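Local coordinates for protein FimX (Pseudomonas aeruginosa PAO1, PDB 3HV9) that belongs to the EAL-domain family; the crystallised part is its EAL domain, an alpha/beta fold of the modified TIM-barrel type, at residues A[30-35]-A[50-55]. Sequence-based numbering, arbitrary orientation.
Sequences FRLLFQ and VLLRLL
Arg53 O receives Arg31 N at 2.8 Å, and Phe30 CA adds a CA-H...O contact to the same oxygen. Arg53 N returns a bond to Arg31 O. Leu33 and Leu51 exchange a second such pair, and Leu33 N to Leu51 O is the straightest of the four (168°). The strands therefore run antiparallel.

Phe30, Leu32, Phe34, Val50, Leu52 and Leu54 share one face. Leu54 CD1 lies over one face of the Phe30 ring, 4.3 Å from its centroid, in a CH-pi contact. Leu52 CD1 touches Phe30 CD1 at 3.6 Å and also meets Leu32 CD1. Val50 CG2 packs on Leu32 CG, and the side chains of Phe34 and Val50 lie side by side. Helix 77-97 packs on this face at Leu32, Phe34, Val50 and Leu52, and helix 17-24 on Phe30 and Leu54.

On the other face, Leu33 CD1 presses on Arg53 CG at 3.4 Å and lies over one face of its guanidinium. The Arg53 chain bends at chi2 (-68°), which helps turn the guanidinium back, and NH1 bonds Leu52 O at 3.0 Å from above the carbonyl plane. Leu55 CD2 touches Arg31 CB at 3.5 Å.

The arrangement is a beta hairpin of strands 30-39 and 46-54. Strand 46-54 runs parallel to 102-107, so 30-39 is the antiparallel strand of the barrel, an arrangement characteristic of the modified TIM barrel of EAL domains.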
ATOM      1  N   PHE A  30     -11.395 -10.342   8.062  1.00 46.98           N
ATOM      2  CA  PHE A  30     -10.363  -9.327   7.947  1.00 39.19           C
ATOM      3  C   PHE A  30     -11.011  -7.975   8.173  1.00 40.39           C
ATOM      4  O   PHE A  30     -12.232  -7.834   8.165  1.00 48.14           O
ATOM      5  CB  PHE A  30      -9.684  -9.339   6.580  1.00 35.16           C
ATOM      6  CG  PHE A  30      -8.807 -10.521   6.357  1.00 49.18           C
ATOM      7  CD1 PHE A  30      -7.539 -10.566   6.901  1.00 35.22           C
ATOM      8  CD2 PHE A  30      -9.244 -11.588   5.596  1.00 39.31           C
ATOM      9  CE1 PHE A  30      -6.731 -11.667   6.711  1.00 38.90           C
ATOM     10  CE2 PHE A  30      -8.438 -12.692   5.399  1.00 38.74           C
ATOM     11  CZ  PHE A  30      -7.183 -12.736   5.955  1.00 40.26           C
ATOM     12  N   ARG A  31     -10.166  -6.983   8.384  1.00 39.99           N
ATOM     13  CA  ARG A  31     -10.604  -5.614   8.591  0.52 44.56           C
ATOM     14  C   ARG A  31      -9.648  -4.710   7.826  1.00 42.21           C
ATOM     15  O   ARG A  31      -8.426  -4.816   7.981  1.00 40.55           O
ATOM     16  CB  ARG A  31     -10.552  -5.258  10.078  0.52 47.78           C
ATOM     17  CG  ARG A  31     -11.254  -3.958  10.432  0.52 51.86           C
ATOM     18  CD  ARG A  31     -12.628  -4.212  11.059  0.52 62.67           C
ATOM     19  NE  ARG A  31     -13.357  -5.299  10.410  0.52 49.68           N
ATOM     20  CZ  ARG A  31     -14.381  -5.936  10.968  0.52 61.65           C
ATOM     21  NH1 ARG A  31     -14.989  -6.924  10.320  0.52 40.63           N
ATOM     22  NH2 ARG A  31     -14.788  -5.589  12.183  0.52 61.37           N
ATOM     23  N   LEU A  32     -10.198  -3.825   7.014  1.00 37.79           N
ATOM     24  CA  LEU A  32      -9.391  -2.907   6.253  1.00 41.54           C
ATOM     25  C   LEU A  32      -9.291  -1.620   7.040  1.00 35.98           C
ATOM     26  O   LEU A  32     -10.272  -1.172   7.623  1.00 34.44           O
ATOM     27  CB  LEU A  32     -10.055  -2.650   4.906  1.00 36.39           C
ATOM     28  CG  LEU A  32      -9.428  -3.237   3.647  1.00 49.08           C
ATOM     29  CD1 LEU A  32      -8.476  -4.388   3.934  1.00 36.47           C
ATOM     30  CD2 LEU A  32     -10.522  -3.639   2.705  1.00 40.78           C
ATOM     31  N   LEU A  33      -8.105  -1.025   7.063  1.00 30.32           N
ATOM     32  CA  LEU A  33      -7.957   0.301   7.638  1.00 37.15           C
ATOM     33  C   LEU A  33      -7.417   1.194   6.549  1.00 30.76           C
ATOM     34  O   LEU A  33      -6.855   0.696   5.567  1.00 32.03           O
ATOM     35  CB  LEU A  33      -6.992   0.274   8.836  1.00 32.20           C
ATOM     36  CG  LEU A  33      -7.301  -0.637  10.027  1.00 47.81           C
ATOM     37  CD1 LEU A  33      -6.132  -0.633  10.994  1.00 48.31           C
ATOM     38  CD2 LEU A  33      -8.546  -0.188  10.741  1.00 37.52           C
ATOM     39  N   PHE A  34      -7.566   2.508   6.725  1.00 34.07           N
ATOM     40  CA  PHE A  34      -7.124   3.475   5.717  1.00 34.77           C
ATOM     41  C   PHE A  34      -6.358   4.619   6.357  1.00 36.20           C
ATOM     42  O   PHE A  34      -6.833   5.236   7.309  1.00 39.44           O
ATOM     43  CB  PHE A  34      -8.337   4.017   4.961  1.00 27.88           C
ATOM     44  CG  PHE A  34      -9.250   2.939   4.462  1.00 30.76           C
ATOM     45  CD1 PHE A  34      -9.067   2.380   3.199  1.00 32.02           C
ATOM     46  CD2 PHE A  34     -10.280   2.466   5.257  1.00 32.25           C
ATOM     47  CE1 PHE A  34      -9.908   1.367   2.737  1.00 30.25           C
ATOM     48  CE2 PHE A  34     -11.117   1.450   4.807  1.00 31.15           C
ATOM     49  CZ  PHE A  34     -10.932   0.904   3.541  1.00 38.15           C
ATOM     50  N   GLN A  35      -5.174   4.903   5.836  1.00 31.39           N
ATOM     51  CA  GLN A  35      -4.381   6.013   6.334  1.00 43.99           C
ATOM     52  C   GLN A  35      -4.147   7.010   5.216  1.00 29.94           C
ATOM     53  O   GLN A  35      -3.500   6.692   4.220  1.00 33.06           O
ATOM     54  CB  GLN A  35      -3.036   5.550   6.902  1.00 29.73           C
ATOM     55  CG  GLN A  35      -2.251   6.691   7.570  1.00 32.79           C
ATOM     56  CD  GLN A  35      -1.125   6.186   8.473  1.00 34.88           C
ATOM     57  OE1 GLN A  35      -0.610   5.096   8.268  1.00 30.59           O
ATOM     58  NE2 GLN A  35      -0.743   6.983   9.475  1.00 30.07           N
ATOM     59  N   VAL A  50      -4.285   1.534   1.995  1.00 34.88           N
ATOM     60  CA  VAL A  50      -5.029   0.519   2.733  1.00 33.55           C
ATOM     61  C   VAL A  50      -4.129  -0.435   3.515  1.00 36.53           C
ATOM     62  O   VAL A  50      -3.035  -0.803   3.088  1.00 27.10           O
ATOM     63  CB  VAL A  50      -6.182  -0.156   1.912  1.00 41.12           C
ATOM     64  CG1 VAL A  50      -6.147   0.266   0.474  1.00 30.86           C
ATOM     65  CG2 VAL A  50      -6.224  -1.672   2.101  1.00 28.00           C
ATOM     66  N   LEU A  51      -4.585  -0.753   4.717  1.00 28.97           N
ATOM     67  CA  LEU A  51      -3.808  -1.532   5.669  1.00 43.86           C
ATOM     68  C   LEU A  51      -4.675  -2.693   6.137  1.00 32.56           C
ATOM     69  O   LEU A  51      -5.890  -2.565   6.280  1.00 36.41           O
ATOM     70  CB  LEU A  51      -3.393  -0.654   6.852  1.00 28.19           C
ATOM     71  CG  LEU A  51      -2.474   0.543   6.539  1.00 35.68           C
ATOM     72  CD1 LEU A  51      -2.191   1.348   7.791  1.00 28.54           C
ATOM     73  CD2 LEU A  51      -1.147   0.107   5.916  1.00 32.22           C
ATOM     74  N   LEU A  52      -4.066  -3.844   6.325  1.00 30.12           N
ATOM     75  CA  LEU A  52      -4.850  -5.021   6.606  1.00 35.79           C
ATOM     76  C   LEU A  52      -4.706  -5.400   8.074  1.00 37.34           C
ATOM     77  O   LEU A  52      -3.603  -5.388   8.621  1.00 36.67           O
ATOM     78  CB  LEU A  52      -4.389  -6.175   5.708  1.00 32.17           C
ATOM     79  CG  LEU A  52      -5.146  -7.486   5.917  1.00 31.46           C
ATOM     80  CD1 LEU A  52      -6.572  -7.376   5.431  1.00 24.95           C
ATOM     81  CD2 LEU A  52      -4.435  -8.618   5.240  1.00 37.76           C
ATOM     82  N   ARG A  53      -5.829  -5.717   8.704  1.00 32.38           N
ATOM     83  CA  ARG A  53      -5.828  -6.325  10.031  1.00 33.32           C
ATOM     84  C   ARG A  53      -6.670  -7.598  10.028  1.00 34.89           C
ATOM     85  O   ARG A  53      -7.616  -7.735   9.245  1.00 36.66           O
ATOM     86  CB  ARG A  53      -6.377  -5.349  11.071  1.00 32.96           C
ATOM     87  CG  ARG A  53      -5.584  -4.016  11.158  1.00 44.28           C
ATOM     88  CD  ARG A  53      -4.153  -4.189  11.718  1.00 51.41           C
ATOM     89  NE  ARG A  53      -3.474  -2.899  11.916  1.00 43.17           N
ATOM     90  CZ  ARG A  53      -2.591  -2.384  11.063  1.00 62.51           C
ATOM     91  NH1 ARG A  53      -2.264  -3.051   9.960  1.00 44.21           N
ATOM     92  NH2 ARG A  53      -2.034  -1.203  11.310  1.00 50.71           N
ATOM     93  N   LEU A  54      -6.315  -8.523  10.904  1.00 34.08           N
ATOM     94  CA  LEU A  54      -7.055  -9.757  11.085  1.00 31.37           C
ATOM     95  C   LEU A  54      -7.577  -9.820  12.504  1.00 36.56           C
ATOM     96  O   LEU A  54      -6.831  -9.583  13.472  1.00 36.29           O
ATOM     97  CB  LEU A  54      -6.129 -10.943  10.839  1.00 31.92           C
ATOM     98  CG  LEU A  54      -6.610 -12.358  11.172  1.00 37.31           C
ATOM     99  CD1 LEU A  54      -7.769 -12.743  10.286  1.00 34.24           C
ATOM    100  CD2 LEU A  54      -5.458 -13.341  10.977  1.00 26.04           C
ATOM    101  N   LEU A  55      -8.860 -10.138  12.625  1.00 37.26           N
ATOM    102  CA  LEU A  55      -9.482 -10.368  13.916  1.00 30.06           C
ATOM    103  C   LEU A  55      -9.638 -11.859  14.120  1.00 38.47           C
ATOM    104  O   LEU A  55      -9.968 -12.579  13.178  1.00 37.17           O
ATOM    105  CB  LEU A  55     -10.850  -9.696  13.997  1.00 41.58           C
ATOM    106  CG  LEU A  55     -10.889  -8.165  14.103  1.00 45.41           C
ATOM    107  CD1 LEU A  55      -9.889  -7.670  15.103  1.00 46.82           C
ATOM    108  CD2 LEU A  55     -10.602  -7.564  12.761  1.00 67.24           C
TER